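Local structure of UDP-4-amino-4,6-dideoxy-N-acetyl-beta-L-altrosamine transaminase (Helicobacter pylori, 2FN6) at residues K123-V128 and H147-L152; D73-I78 and N119-A124; Q27-K32 and N228-E233; H49-N54 and K203-R208. The protein catalyses the pyridoxal phosphate-dependent transamination of a UDP-linked 4-keto sugar with glutamate, the second step in making pseudaminic acid for flagellin modification. All coordinates share one frame; numbering follows the deposited sequence.

Interaction 1 (K123-V128 and H147-L152); sequences KAIVSV and HSLSFL
Ile-125 and Ser-150 sit at the middle of a parallel strand pair. The pair belongs to a beta-alpha-beta unit of the large mixed sheet of this aminotransferase: strand 122-128, helix 137-146, strand 150-154. Four backbone hydrogen bonds join the strands. Ser-150 N donates to Lys-123 O, and Ile-125 N to Ser-150 O at 3.0 Å. Further along, Leu-152 N donates to Ile-125 O at 2.8 Å, nearly straight at 170°, and Ser-127 N to Leu-152 O. The last acceptor also takes a CA-H contact from Val-126.

Phe-151 can be followed outward from the backbone. CG stands anti to its own backbone N (chi1 173°), which swings the ring along the strand toward Ser-127. From CB the chain first meets the neighbouring strand at CD2, 4.0 Å from Ile-125 O. CE2 comes to 3.7 Å from Ser-127 OG. Both oxygens lie at the ring edge, in its plane. CZ, at the far end, is a little farther from the same hydroxyl. Helix 137-146 packs on this side chain through Val-140, Gln-141 and Cys-144.

Ile-125 is on the same face of the sheet and also touches Cys-144. Its CD1 meets Leu-149 CD1 at 4.0 Å, the two side chains running obliquely. The other face carries Ala-124, Val-126, Ser-150 and Leu-152. Tyr-64 of helix 56-66 packs there on Val-126 and Leu-152. Before strand 150-154, Ser-148 has positive phi and is the C-prime residue of the Schellman motif that ends helix 137-146. On the Tyr-64 side, Val-126 CG2 lies 4.0 Å from Leu-152 CB.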
loop_
_atom_site.group_PDB
_atom_site.type_symbol
_atom_site.label_atom_id
_atom_site.label_comp_id
_atom_site.label_asym_id
_atom_site.label_seq_id
_atom_site.Cartn_x
_atom_site.Cartn_y
_atom_site.Cartn_z
ATOM N N LYS A 123 -23.165 7.235 12.492
ATOM C CA LYS A 123 -22.010 6.865 13.312
ATOM C C LYS A 123 -20.962 7.971 13.322
ATOM O O LYS A 123 -20.257 8.157 14.323
ATOM C CB LYS A 123 -21.367 5.588 12.769
ATOM C CG LYS A 123 -20.914 4.557 13.821
ATOM C CD LYS A 123 -20.028 5.114 14.925
ATOM C CE LYS A 123 -19.335 3.995 15.699
ATOM N NZ LYS A 123 -20.208 2.899 16.250
ATOM N N ALA A 124 -20.852 8.689 12.198
ATOM C CA ALA A 124 -19.818 9.718 12.026
ATOM C C ALA A 124 -20.097 10.731 10.925
ATOM O O ALA A 124 -20.915 10.499 10.028
ATOM C CB ALA A 124 -18.470 9.070 11.777
ATOM N N ILE A 125 -19.402 11.864 11.021
ATOM C CA ILE A 125 -19.277 12.806 9.920
ATOM C C ILE A 125 -17.832 12.756 9.426
ATOM O O ILE A 125 -16.882 12.890 10.218
ATOM C CB ILE A 125 -19.589 14.253 10.340
ATOM C CG1 ILE A 125 -20.849 14.329 11.226
ATOM C CG2 ILE A 125 -19.658 15.163 9.112
ATOM C CD1 ILE A 125 -22.171 14.184 10.503
ATOM N N VAL A 126 -17.683 12.549 8.117
ATOM C CA VAL A 126 -16.393 12.621 7.448
ATOM C C VAL A 126 -16.340 13.881 6.600
ATOM O O VAL A 126 -17.003 13.956 5.572
ATOM C CB VAL A 126 -16.142 11.395 6.550
ATOM C CG1 VAL A 126 -14.875 11.597 5.718
ATOM C CG2 VAL A 126 -16.037 10.109 7.389
ATOM N N SER A 127 -15.567 14.874 7.034
ATOM C CA SER A 127 -15.393 16.091 6.250
ATOM C C SER A 127 -14.122 16.054 5.382
ATOM O O SER A 127 -13.197 15.265 5.649
ATOM C CB SER A 127 -15.376 17.327 7.150
ATOM O OG SER A 127 -14.119 17.494 7.791
ATOM N N VAL A 128 -14.093 16.929 4.365
ATOM C CA VAL A 128 -12.947 17.095 3.474
ATOM C C VAL A 128 -12.574 18.572 3.412
ATOM O O VAL A 128 -13.412 19.428 3.096
ATOM C CB VAL A 128 -13.271 16.585 2.026
ATOM C CG1 VAL A 128 -12.120 16.893 1.047
ATOM C CG2 VAL A 128 -13.601 15.089 2.029
ATOM N N HIS A 147 -24.528 14.801 19.400
ATOM C CA HIS A 147 -25.207 13.620 18.865
ATOM C C HIS A 147 -24.458 12.301 19.066
ATOM O O HIS A 147 -24.906 11.254 18.589
ATOM C CB HIS A 147 -25.550 13.831 17.393
ATOM C CG HIS A 147 -26.793 14.628 17.173
ATOM N ND1 HIS A 147 -26.773 15.960 16.826
ATOM C CD2 HIS A 147 -28.101 14.279 17.246
ATOM C CE1 HIS A 147 -28.012 16.396 16.686
ATOM N NE2 HIS A 147 -28.837 15.397 16.938
ATOM N N SER A 148 -23.339 12.357 19.792
ATOM C CA SER A 148 -22.495 11.177 20.062
ATOM C C SER A 148 -21.888 10.583 18.786
ATOM O O SER A 148 -21.720 9.357 18.666
ATOM C CB SER A 148 -23.268 10.108 20.847
ATOM O OG SER A 148 -23.400 10.509 22.196
ATOM N N LEU A 149 -21.567 11.472 17.845
ATOM C CA LEU A 149 -21.015 11.094 16.552
ATOM C C LEU A 149 -19.511 11.288 16.538
ATOM O O LEU A 149 -18.991 12.238 17.135
ATOM C CB LEU A 149 -21.649 11.928 15.430
ATOM C CG LEU A 149 -23.156 11.825 15.148
ATOM C CD1 LEU A 149 -23.514 12.639 13.907
ATOM C CD2 LEU A 149 -23.633 10.372 14.995
ATOM N N SER A 150 -18.816 10.381 15.858
ATOM C CA SER A 150 -17.383 10.545 15.614
ATOM C C SER A 150 -17.125 11.579 14.522
ATOM O O SER A 150 -17.785 11.570 13.483
ATOM C CB SER A 150 -16.765 9.214 15.230
ATOM O OG SER A 150 -16.383 8.505 16.386
ATOM N N PHE A 151 -16.180 12.480 14.770
ATOM C CA PHE A 151 -15.759 13.463 13.771
ATOM C C PHE A 151 -14.458 12.982 13.111
ATOM O O PHE A 151 -13.422 12.863 13.780
ATOM C CB PHE A 151 -15.567 14.831 14.448
ATOM C CG PHE A 151 -14.978 15.897 13.557
ATOM C CD1 PHE A 151 -14.218 16.910 14.109
ATOM C CD2 PHE A 151 -15.193 15.895 12.179
ATOM C CE1 PHE A 151 -13.664 17.913 13.312
ATOM C CE2 PHE A 151 -14.646 16.884 11.363
ATOM C CZ PHE A 151 -13.874 17.900 11.932
ATOM N N LEU A 152 -14.525 12.702 11.807
ATOM C CA LEU A 152 -13.362 12.226 11.044
ATOM C C LEU A 152 -13.046 13.200 9.931
ATOM O O LEU A 152 -13.929 13.582 9.152
ATOM C CB LEU A 152 -13.611 10.845 10.444
ATOM C CG LEU A 152 -13.913 9.693 11.390
ATOM C CD1 LEU A 152 -14.079 8.409 10.592
ATOM C CD2 LEU A 152 -12.832 9.546 12.460
#

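Interaction 2 (D73-I78 and N119-A124); sequences DRNEII and NERTKA
Glu-76 and Arg-121 cross obliquely where two parallel strands of the large mixed sheet, 76-79 and 122-128, begin. Their carboxylate and guanidinium planes are only 21° apart. The touch is through the aliphatic part of the arginine: Glu-76 OE1 lies 3.4 Å from Arg-121 CG. The charged ends do not meet. Arg-121 bends at chi2 and chi3, which turns its head toward the 72-75 loop. There NH2 is hydrogen-bonded to Ala-72 O, and NE makes a weak bond to Asp-73 O. The Asn-75 amide crosses this arginine obliquely.

Asn-119 meets Glu-76 differently. Its amide is turned 85° from the carboxylate, and ND2 gives OE2 a weak hydrogen bond. Asn-119 OD1 accepts from Arg-121 N, making an Asx turn just before the strand. Asn-119 N donates to Thr-122 OG1 at 2.8 Å.

The backbone bonds are Glu-76 N to Arg-121 O, Lys-123 N to Glu-76 O at 2.8 Å, and Ile-78 N to Ala-124 O. Thr-122 CG2 meets Ile-78 CD1 at 3.7 Å, the two chains oblique. On the other face, Ile-77 CG1 rests 3.9 Å from Ala-124 CB.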
loop_
_atom_site.group_PDB
_atom_site.type_symbol
_atom_site.label_atom_id
_atom_site.label_comp_id
_atom_site.label_asym_id
_atom_site.label_seq_id
_atom_site.Cartn_x
_atom_site.Cartn_y
_atom_site.Cartn_z
ATOM N N ASP A 73 -26.293 -1.807 12.952
ATOM C CA ASP A 73 -27.260 -0.812 13.451
ATOM C C ASP A 73 -26.732 0.624 13.392
ATOM O O ASP A 73 -27.522 1.572 13.374
ATOM C CB ASP A 73 -27.676 -1.111 14.902
ATOM C CG ASP A 73 -28.230 -2.522 15.093
ATOM O OD1 ASP A 73 -28.158 -3.013 16.242
ATOM O OD2 ASP A 73 -28.729 -3.140 14.122
ATOM N N ARG A 74 -25.407 0.780 13.397
ATOM C CA ARG A 74 -24.772 2.101 13.284
ATOM C C ARG A 74 -23.844 2.127 12.062
ATOM O O ARG A 74 -22.616 2.108 12.192
ATOM C CB ARG A 74 -24.016 2.479 14.573
ATOM C CG ARG A 74 -24.906 2.749 15.791
ATOM C CD ARG A 74 -25.021 1.510 16.690
ATOM N NE ARG A 74 -24.032 1.501 17.776
ATOM C CZ ARG A 74 -23.651 0.417 18.452
ATOM N NH1 ARG A 74 -24.154 -0.779 18.165
ATOM N NH2 ARG A 74 -22.755 0.527 19.419
ATOM N N ASN A 75 -24.462 2.195 10.884
ATOM C CA ASN A 75 -23.836 1.831 9.614
ATOM C C ASN A 75 -23.830 2.951 8.578
ATOM O O ASN A 75 -23.424 2.741 7.431
ATOM C CB ASN A 75 -24.561 0.614 9.022
ATOM C CG ASN A 75 -25.912 0.975 8.399
ATOM O OD1 ASN A 75 -26.233 0.537 7.297
ATOM N ND2 ASN A 75 -26.692 1.795 9.091
ATOM N N GLU A 76 -24.315 4.123 8.962
ATOM C CA GLU A 76 -24.331 5.248 8.057
ATOM C C GLU A 76 -23.341 6.291 8.533
ATOM O O GLU A 76 -23.234 6.570 9.737
ATOM C CB GLU A 76 -25.734 5.841 7.936
ATOM C CG GLU A 76 -26.705 4.977 7.125
ATOM C CD GLU A 76 -28.170 5.465 7.156
ATOM O OE1 GLU A 76 -29.072 4.607 6.964
ATOM O OE2 GLU A 76 -28.428 6.677 7.363
ATOM N N ILE A 77 -22.598 6.844 7.579
ATOM C CA ILE A 77 -21.680 7.931 7.856
ATOM C C ILE A 77 -21.977 9.050 6.877
ATOM O O ILE A 77 -22.141 8.813 5.685
ATOM C CB ILE A 77 -20.202 7.473 7.760
ATOM C CG1 ILE A 77 -19.829 6.659 9.002
ATOM C CG2 ILE A 77 -19.267 8.670 7.584
ATOM C CD1 ILE A 77 -18.479 5.994 8.937
ATOM N N ILE A 78 -22.071 10.269 7.392
ATOM C CA ILE A 78 -22.323 11.433 6.553
ATOM C C ILE A 78 -20.993 11.968 6.064
ATOM O O ILE A 78 -20.033 12.090 6.834
ATOM C CB ILE A 78 -23.090 12.552 7.303
ATOM C CG1 ILE A 78 -24.429 12.015 7.841
ATOM C CG2 ILE A 78 -23.307 13.751 6.382
ATOM C CD1 ILE A 78 -25.083 12.847 8.963
ATOM N N ASN A 119 -29.735 10.307 11.746
ATOM C CA ASN A 119 -30.781 9.458 12.315
ATOM C C ASN A 119 -30.165 8.471 13.302
ATOM O O ASN A 119 -29.123 8.759 13.888
ATOM C CB ASN A 119 -31.617 8.752 11.233
ATOM C CG ASN A 119 -30.766 8.022 10.198
ATOM O OD1 ASN A 119 -29.950 7.162 10.529
ATOM N ND2 ASN A 119 -30.980 8.352 8.929
ATOM N N GLU A 120 -30.800 7.319 13.478
ATOM C CA GLU A 120 -30.324 6.299 14.420
ATOM C C GLU A 120 -29.063 5.604 13.936
ATOM O O GLU A 120 -28.221 5.218 14.743
ATOM C CB GLU A 120 -31.391 5.230 14.647
ATOM C CG GLU A 120 -32.578 5.659 15.484
ATOM C CD GLU A 120 -33.553 4.517 15.689
ATOM O OE1 GLU A 120 -34.078 3.990 14.680
ATOM O OE2 GLU A 120 -33.785 4.143 16.860
ATOM N N ARG A 121 -28.962 5.431 12.618
ATOM C CA ARG A 121 -27.860 4.695 12.000
ATOM C C ARG A 121 -26.542 5.487 12.000
ATOM O O ARG A 121 -25.466 4.901 11.907
ATOM C CB ARG A 121 -28.213 4.267 10.560
ATOM C CG ARG A 121 -29.684 3.869 10.264
ATOM C CD ARG A 121 -30.182 2.708 11.105
ATOM N NE ARG A 121 -29.559 1.427 10.769
ATOM C CZ ARG A 121 -30.170 0.442 10.115
ATOM N NH1 ARG A 121 -31.425 0.582 9.711
ATOM N NH2 ARG A 121 -29.525 -0.689 9.863
ATOM N N THR A 122 -26.636 6.812 12.111
ATOM C CA THR A 122 -25.487 7.706 11.972
ATOM C C THR A 122 -24.397 7.408 12.989
ATOM O O THR A 122 -24.675 7.330 14.187
ATOM C CB THR A 122 -25.913 9.169 12.096
ATOM O OG1 THR A 122 -27.174 9.346 11.446
ATOM C CG2 THR A 122 -24.894 10.079 11.438
ATOM N N LYS A 123 -23.165 7.235 12.492
ATOM C CA LYS A 123 -22.010 6.865 13.312
ATOM C C LYS A 123 -20.962 7.971 13.322
ATOM O O LYS A 123 -20.257 8.157 14.323
ATOM C CB LYS A 123 -21.367 5.588 12.769
ATOM C CG LYS A 123 -20.914 4.557 13.821
ATOM C CD LYS A 123 -20.028 5.114 14.925
ATOM C CE LYS A 123 -19.335 3.995 15.699
ATOM N NZ LYS A 123 -20.208 2.899 16.250
ATOM N N ALA A 124 -20.852 8.689 12.198
ATOM C CA ALA A 124 -19.818 9.718 12.026
ATOM C C ALA A 124 -20.097 10.731 10.925
ATOM O O ALA A 124 -20.915 10.499 10.028
ATOM C CB ALA A 124 -18.470 9.070 11.777
#

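Interaction 3 (Q27-K32 and N228-E233); sequences QLTQGK and NFRLNE
Glu-233 is folded tightly against residues 27-32, whereas Gln-30 and Arg-230 meet on the more exposed side. Both loops belong to the substrate site: Gln-27, Leu-28, Thr-29 and Asn-228 are substrate-binding residues.

On the tight side, Glu-233 N donates to Leu-28 O at 2.8 Å, from above the carbonyl plane. Glu-233 CG lies over the Leu-28 carbonyl; from there the bend at chi2 (-66°) turns the carboxylate back to Gly-31. OE1 receives a weak bond from Gly-31 N. The carboxylate has stronger partners just after the loop: OE1 accepts from Ser-34 N and OE2 from Arg-33 N. The first turn of helix 32-45 thus holds a buried carboxylate, which would probably favour its charged form.

On the more exposed side, the Gln-30 amide stacks closely on the Arg-230 guanidinium, the planes 8° apart. Gln-30 OE1 lies above the guanidinium centre, 3.2 Å from Arg-230 CZ, and Gln-30 CG is 3.1 Å from Arg-230 NE. This is face packing, not a hydrogen bond. The looser link here is a water that joins Gln-30 N and Leu-231 O by two weak bonds. The guanidinium is gripped from beyond the loops: NH1 bonds Ser-209 OG, and NH2 forms a salt bridge to Glu-189 of the second subunit. That same glutamate accepts from Thr-29 OG1. A phosphate ion, probably from the crystallisation liquor, lies about 4 Å from the Arg-230 side chain.

Residues 27-32 connect helix 13-24 to helix 32-45. Residues 228-233 run into helix 233-243, with Asn-232 as its N-cap residue, and Leu-231 packs on Val-52 of strand 49-53.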
loop_
_atom_site.group_PDB
_atom_site.type_symbol
_atom_site.label_atom_id
_atom_site.label_comp_id
_atom_site.label_asym_id
_atom_site.label_seq_id
_atom_site.Cartn_x
_atom_site.Cartn_y
_atom_site.Cartn_z
ATOM N N GLN A 27 18.815 -0.812 5.958
ATOM C CA GLN A 27 17.394 -0.807 6.317
ATOM C C GLN A 27 16.606 -0.012 5.288
ATOM O O GLN A 27 16.629 1.219 5.275
ATOM C CB GLN A 27 17.144 -0.284 7.743
ATOM C CG GLN A 27 17.251 -1.346 8.861
ATOM C CD GLN A 27 16.235 -2.487 8.742
ATOM O OE1 GLN A 27 16.613 -3.649 8.635
ATOM N NE2 GLN A 27 14.947 -2.156 8.765
ATOM N N LEU A 28 15.926 -0.739 4.410
ATOM C CA LEU A 28 15.094 -0.126 3.362
ATOM C C LEU A 28 13.652 0.071 3.818
ATOM O O LEU A 28 12.918 0.890 3.254
ATOM C CB LEU A 28 15.180 -0.899 2.039
ATOM C CG LEU A 28 16.483 -0.829 1.228
ATOM C CD1 LEU A 28 16.301 -1.543 -0.113
ATOM C CD2 LEU A 28 16.924 0.620 1.027
ATOM N N THR A 29 13.268 -0.662 4.862
ATOM C CA THR A 29 11.937 -0.540 5.466
ATOM C C THR A 29 11.942 -0.976 6.935
ATOM O O THR A 29 12.930 -1.549 7.416
ATOM C CB THR A 29 10.860 -1.347 4.675
ATOM O OG1 THR A 29 9.548 -0.962 5.118
ATOM C CG2 THR A 29 11.055 -2.856 4.855
ATOM N N GLN A 30 10.831 -0.716 7.625
ATOM C CA GLN A 30 10.667 -1.045 9.048
ATOM C C GLN A 30 11.858 -0.553 9.891
ATOM O O GLN A 30 12.436 -1.317 10.680
ATOM C CB GLN A 30 10.441 -2.554 9.231
ATOM C CG GLN A 30 9.143 -3.050 8.620
ATOM C CD GLN A 30 9.114 -4.561 8.393
ATOM O OE1 GLN A 30 8.335 -5.277 9.026
ATOM N NE2 GLN A 30 9.947 -5.047 7.476
ATOM N N GLY A 31 12.218 0.719 9.706
ATOM C CA GLY A 31 13.403 1.287 10.328
ATOM C C GLY A 31 13.152 2.655 10.925
ATOM O O GLY A 31 12.010 3.046 11.142
ATOM N N LYS A 32 14.237 3.387 11.152
ATOM C CA LYS A 32 14.230 4.601 11.952
ATOM C C LYS A 32 13.557 5.748 11.244
ATOM O O LYS A 32 12.938 6.612 11.880
ATOM C CB LYS A 32 15.665 5.001 12.324
ATOM C CG LYS A 32 16.383 4.039 13.273
ATOM C CD LYS A 32 16.975 2.829 12.542
ATOM C CE LYS A 32 17.178 1.647 13.493
ATOM N NZ LYS A 32 17.094 0.343 12.765
ATOM N N ASN A 228 -0.101 -5.036 4.901
ATOM C CA ASN A 228 1.188 -4.362 4.816
ATOM C C ASN A 228 0.978 -3.096 4.074
ATOM O O ASN A 228 1.034 -3.085 2.836
ATOM C CB ASN A 228 2.274 -5.187 4.120
ATOM C CG ASN A 228 3.637 -4.465 4.104
ATOM O OD1 ASN A 228 4.657 -5.058 3.781
ATOM N ND2 ASN A 228 3.647 -3.186 4.469
ATOM N N PHE A 229 0.720 -2.039 4.843
ATOM C CA PHE A 229 0.516 -0.702 4.321
ATOM C C PHE A 229 1.625 0.206 4.815
ATOM O O PHE A 229 1.441 1.435 4.902
ATOM C CB PHE A 229 -0.807 -0.102 4.803
ATOM C CG PHE A 229 -2.032 -0.826 4.344
ATOM C CD1 PHE A 229 -2.080 -1.459 3.108
ATOM C CD2 PHE A 229 -3.173 -0.830 5.144
ATOM C CE1 PHE A 229 -3.232 -2.107 2.699
ATOM C CE2 PHE A 229 -4.338 -1.480 4.735
ATOM C CZ PHE A 229 -4.364 -2.106 3.510
ATOM N N ARG A 230 2.773 -0.372 5.155
ATOM C CA ARG A 230 3.890 0.442 5.645
ATOM C C ARG A 230 4.383 1.429 4.577
ATOM O O ARG A 230 4.148 1.241 3.377
ATOM C CB ARG A 230 5.038 -0.438 6.158
ATOM C CG ARG A 230 4.592 -1.412 7.248
ATOM C CD ARG A 230 5.756 -2.118 7.929
ATOM N NE ARG A 230 6.500 -2.958 6.999
ATOM C CZ ARG A 230 6.254 -4.246 6.785
ATOM N NH1 ARG A 230 5.279 -4.856 7.448
ATOM N NH2 ARG A 230 6.996 -4.924 5.910
ATOM N N LEU A 231 5.022 2.499 5.036
ATOM C CA LEU A 231 5.752 3.401 4.171
ATOM C C LEU A 231 7.224 3.073 4.373
ATOM O O LEU A 231 7.699 3.047 5.512
ATOM C CB LEU A 231 5.471 4.864 4.528
ATOM C CG LEU A 231 6.090 5.898 3.575
ATOM C CD1 LEU A 231 5.496 5.741 2.155
ATOM C CD2 LEU A 231 5.910 7.323 4.071
ATOM N N ASN A 232 7.947 2.825 3.280
ATOM C CA ASN A 232 9.346 2.430 3.375
ATOM C C ASN A 232 10.325 3.583 3.650
ATOM O O ASN A 232 9.973 4.759 3.546
ATOM C CB ASN A 232 9.758 1.630 2.145
ATOM C CG ASN A 232 9.720 2.448 0.872
ATOM O OD1 ASN A 232 9.019 2.093 -0.077
ATOM N ND2 ASN A 232 10.462 3.540 0.841
ATOM N N GLU A 233 11.560 3.226 3.994
ATOM C CA GLU A 233 12.582 4.188 4.420
ATOM C C GLU A 233 12.971 5.235 3.383
ATOM O O GLU A 233 13.292 6.366 3.736
ATOM C CB GLU A 233 13.837 3.449 4.883
ATOM C CG GLU A 233 13.620 2.574 6.098
ATOM C CD GLU A 233 13.281 3.375 7.333
ATOM O OE1 GLU A 233 12.066 3.522 7.636
ATOM O OE2 GLU A 233 14.238 3.854 7.989
HETATM O O HOH W 1 7.810 0.670 7.867
#

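Interaction 4 (H49-N54 and K203-R208); sequences HALVFN and KMKLFR
Strand 49-53 is an outermost strand of the large mixed sheet within this chain, and the C-terminal end of helix 198-207 packs against it. Leu-51 and Arg-208 carry much of the contact. The two branches of Leu-51 split their work. CD1 presses on the helix backbone, 3.4 Å from Lys-205 N, and also meets Met-204 CG at 3.9 Å. CD2 lies over one face of the Arg-208 guanidinium, 3.3 Å from NH2.

Arg-208 reaches back to the strand. Its CG points away from the backbone N, and the chain then bends at chi2 and chi3. This carries CD over the rim of the Phe-53 ring and brings NE to Val-52 O. The hydrogen bond is 2.9 Å long but bent, 133° at the hydrogen, with the donor tilted out of the carbonyl plane.

Strand 49-53 pairs antiparallel with strand 191-195, and Met-204 also touches Val-193 there. The segments of strand and helix run nearly parallel, 14° apart, with their axes 9.5 Å from each other. Helix 32-45 supplies the charge partner: Glu-38 OE1 forms a salt bridge with Arg-208 NH2 and also accepts from Val-52 N.

The aliphatic part of this arginine packs on Phe-53. Arg-208 CD lies over the CD1-CE1 rim of the Phe-53 ring, 3.5 Å from CD1, and Phe-53 CE1 is 3.7 Å from Arg-208 CB. NE lies above one face of the ring, offset toward the rim. The ring and guanidinium planes are 64° apart, and any cation-pi attraction is long and at most weak.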
loop_
_atom_site.group_PDB
_atom_site.type_symbol
_atom_site.label_atom_id
_atom_site.label_comp_id
_atom_site.label_asym_id
_atom_site.label_seq_id
_atom_site.Cartn_x
_atom_site.Cartn_y
_atom_site.Cartn_z
ATOM N N HIS A 49 -0.075 11.753 18.070
ATOM C CA HIS A 49 0.253 10.509 17.379
ATOM C C HIS A 49 0.138 10.577 15.853
ATOM O O HIS A 49 -0.816 11.148 15.296
ATOM C CB HIS A 49 -0.607 9.374 17.932
ATOM C CG HIS A 49 -0.480 9.194 19.413
ATOM N ND1 HIS A 49 0.688 8.770 20.013
ATOM C CD2 HIS A 49 -1.368 9.394 20.416
ATOM C CE1 HIS A 49 0.508 8.705 21.320
ATOM N NE2 HIS A 49 -0.732 9.075 21.590
ATOM N N ALA A 50 1.110 9.968 15.181
ATOM C CA ALA A 50 1.132 9.938 13.726
ATOM C C ALA A 50 1.528 8.569 13.215
ATOM O O ALA A 50 2.479 7.969 13.724
ATOM C CB ALA A 50 2.083 10.987 13.205
ATOM N N LEU A 51 0.798 8.087 12.206
ATOM C CA LEU A 51 1.174 6.876 11.463
ATOM C C LEU A 51 1.222 7.098 9.943
ATOM O O LEU A 51 0.260 7.600 9.342
ATOM C CB LEU A 51 0.190 5.745 11.747
ATOM C CG LEU A 51 0.256 4.993 13.070
ATOM C CD1 LEU A 51 -0.889 4.031 13.063
ATOM C CD2 LEU A 51 1.599 4.254 13.255
ATOM N N VAL A 52 2.321 6.698 9.314
ATOM C CA VAL A 52 2.451 6.864 7.865
ATOM C C VAL A 52 2.129 5.593 7.093
ATOM O O VAL A 52 2.500 4.493 7.504
ATOM C CB VAL A 52 3.838 7.393 7.441
ATOM C CG1 VAL A 52 4.035 8.835 7.917
ATOM C CG2 VAL A 52 4.950 6.452 7.922
ATOM N N PHE A 53 1.453 5.758 5.958
ATOM C CA PHE A 53 1.037 4.603 5.142
ATOM C C PHE A 53 1.533 4.747 3.707
ATOM O O PHE A 53 1.961 5.833 3.289
ATOM C CB PHE A 53 -0.501 4.437 5.150
ATOM C CG PHE A 53 -1.095 4.240 6.519
ATOM C CD1 PHE A 53 -1.422 2.970 6.972
ATOM C CD2 PHE A 53 -1.342 5.330 7.353
ATOM C CE1 PHE A 53 -1.966 2.788 8.260
ATOM C CE2 PHE A 53 -1.891 5.150 8.626
ATOM C CZ PHE A 53 -2.196 3.876 9.077
ATOM N N ASN A 54 1.442 3.661 2.943
ATOM C CA ASN A 54 1.832 3.676 1.533
ATOM C C ASN A 54 1.024 4.672 0.695
ATOM O O ASN A 54 1.547 5.215 -0.267
ATOM C CB ASN A 54 1.758 2.281 0.931
ATOM C CG ASN A 54 0.339 1.815 0.734
ATOM O OD1 ASN A 54 -0.211 1.913 -0.359
ATOM N ND2 ASN A 54 -0.270 1.316 1.793
ATOM N N LYS A 203 -3.916 0.805 17.673
ATOM C CA LYS A 203 -4.797 -0.171 17.054
ATOM C C LYS A 203 -4.589 -0.133 15.546
ATOM O O LYS A 203 -4.568 -1.182 14.874
ATOM C CB LYS A 203 -6.250 0.141 17.413
ATOM C CG LYS A 203 -7.224 -1.003 17.262
ATOM C CD LYS A 203 -8.646 -0.486 17.458
ATOM C CE LYS A 203 -9.680 -1.492 16.986
ATOM N NZ LYS A 203 -10.971 -0.834 16.613
ATOM N N MET A 204 -4.418 1.069 15.008
ATOM C CA MET A 204 -4.228 1.167 13.570
ATOM C C MET A 204 -2.767 1.008 13.167
ATOM O O MET A 204 -2.456 0.852 11.993
ATOM C CB MET A 204 -4.973 2.352 12.924
ATOM C CG MET A 204 -4.774 3.709 13.520
ATOM S SD MET A 204 -5.880 4.962 12.806
ATOM C CE MET A 204 -5.208 6.362 13.690
ATOM N N LYS A 205 -1.887 0.949 14.166
ATOM C CA LYS A 205 -0.496 0.550 13.974
ATOM C C LYS A 205 -0.371 -0.934 13.614
ATOM O O LYS A 205 0.506 -1.326 12.832
ATOM C CB LYS A 205 0.301 0.855 15.239
ATOM C CG LYS A 205 1.775 0.472 15.205
ATOM C CD LYS A 205 2.583 1.366 16.143
ATOM C CE LYS A 205 4.080 1.065 16.060
ATOM N NZ LYS A 205 4.911 2.072 16.787
ATOM N N LEU A 206 -1.249 -1.754 14.190
ATOM C CA LEU A 206 -1.208 -3.198 13.982
ATOM C C LEU A 206 -1.988 -3.568 12.728
ATOM O O LEU A 206 -1.657 -4.513 12.018
ATOM C CB LEU A 206 -1.771 -3.931 15.209
ATOM C CG LEU A 206 -1.112 -3.671 16.567
ATOM C CD1 LEU A 206 -1.974 -4.231 17.729
ATOM C CD2 LEU A 206 0.332 -4.202 16.606
ATOM N N PHE A 207 -3.029 -2.804 12.447
ATOM C CA PHE A 207 -3.752 -2.977 11.214
ATOM C C PHE A 207 -2.799 -2.757 10.033
ATOM O O PHE A 207 -2.834 -3.489 9.034
ATOM C CB PHE A 207 -4.900 -1.988 11.142
ATOM C CG PHE A 207 -5.961 -2.387 10.175
ATOM C CD1 PHE A 207 -6.033 -1.792 8.921
ATOM C CD2 PHE A 207 -6.884 -3.370 10.509
ATOM C CE1 PHE A 207 -7.020 -2.157 8.013
ATOM C CE2 PHE A 207 -7.873 -3.766 9.600
ATOM C CZ PHE A 207 -7.943 -3.156 8.349
ATOM N N ARG A 208 -1.951 -1.742 10.183
ATOM C CA ARG A 208 -0.916 -1.391 9.219
ATOM C C ARG A 208 0.107 -2.485 8.932
ATOM O O ARG A 208 0.702 -2.509 7.845
ATOM C CB ARG A 208 -0.202 -0.128 9.687
ATOM C CG ARG A 208 1.140 0.078 9.056
ATOM C CD ARG A 208 1.274 1.467 8.585
ATOM N NE ARG A 208 2.099 2.363 9.396
ATOM C CZ ARG A 208 2.937 2.044 10.375
ATOM N NH1 ARG A 208 3.110 0.794 10.777
ATOM N NH2 ARG A 208 3.608 3.016 10.962
#

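How the interactions relate
Interactions 1 and 2 are neighbours, with centres 9 Å apart. They share Lys-123 and Ala-124, because strand 122-128 lies between strands 150-154 and 76-79. Val-126 N probably bonds Ile-78 O at 2.7 Å. Interaction 4 reaches the same sheet at strand 49-53, about 20 Å from interaction 1, centre to centre. Interactions 3 and 4 also touch, with centres 12 Å apart. Probable bonds run from Phe-229 N to Arg-208 O and from Asn-54 N to Phe-229 O. Both reach the second subunit. Interaction 3 holds substrate-binding residues. The Arg-208 side chain is about 6 Å from that of Asn-228, while interaction 2 lies away from the annotated sites.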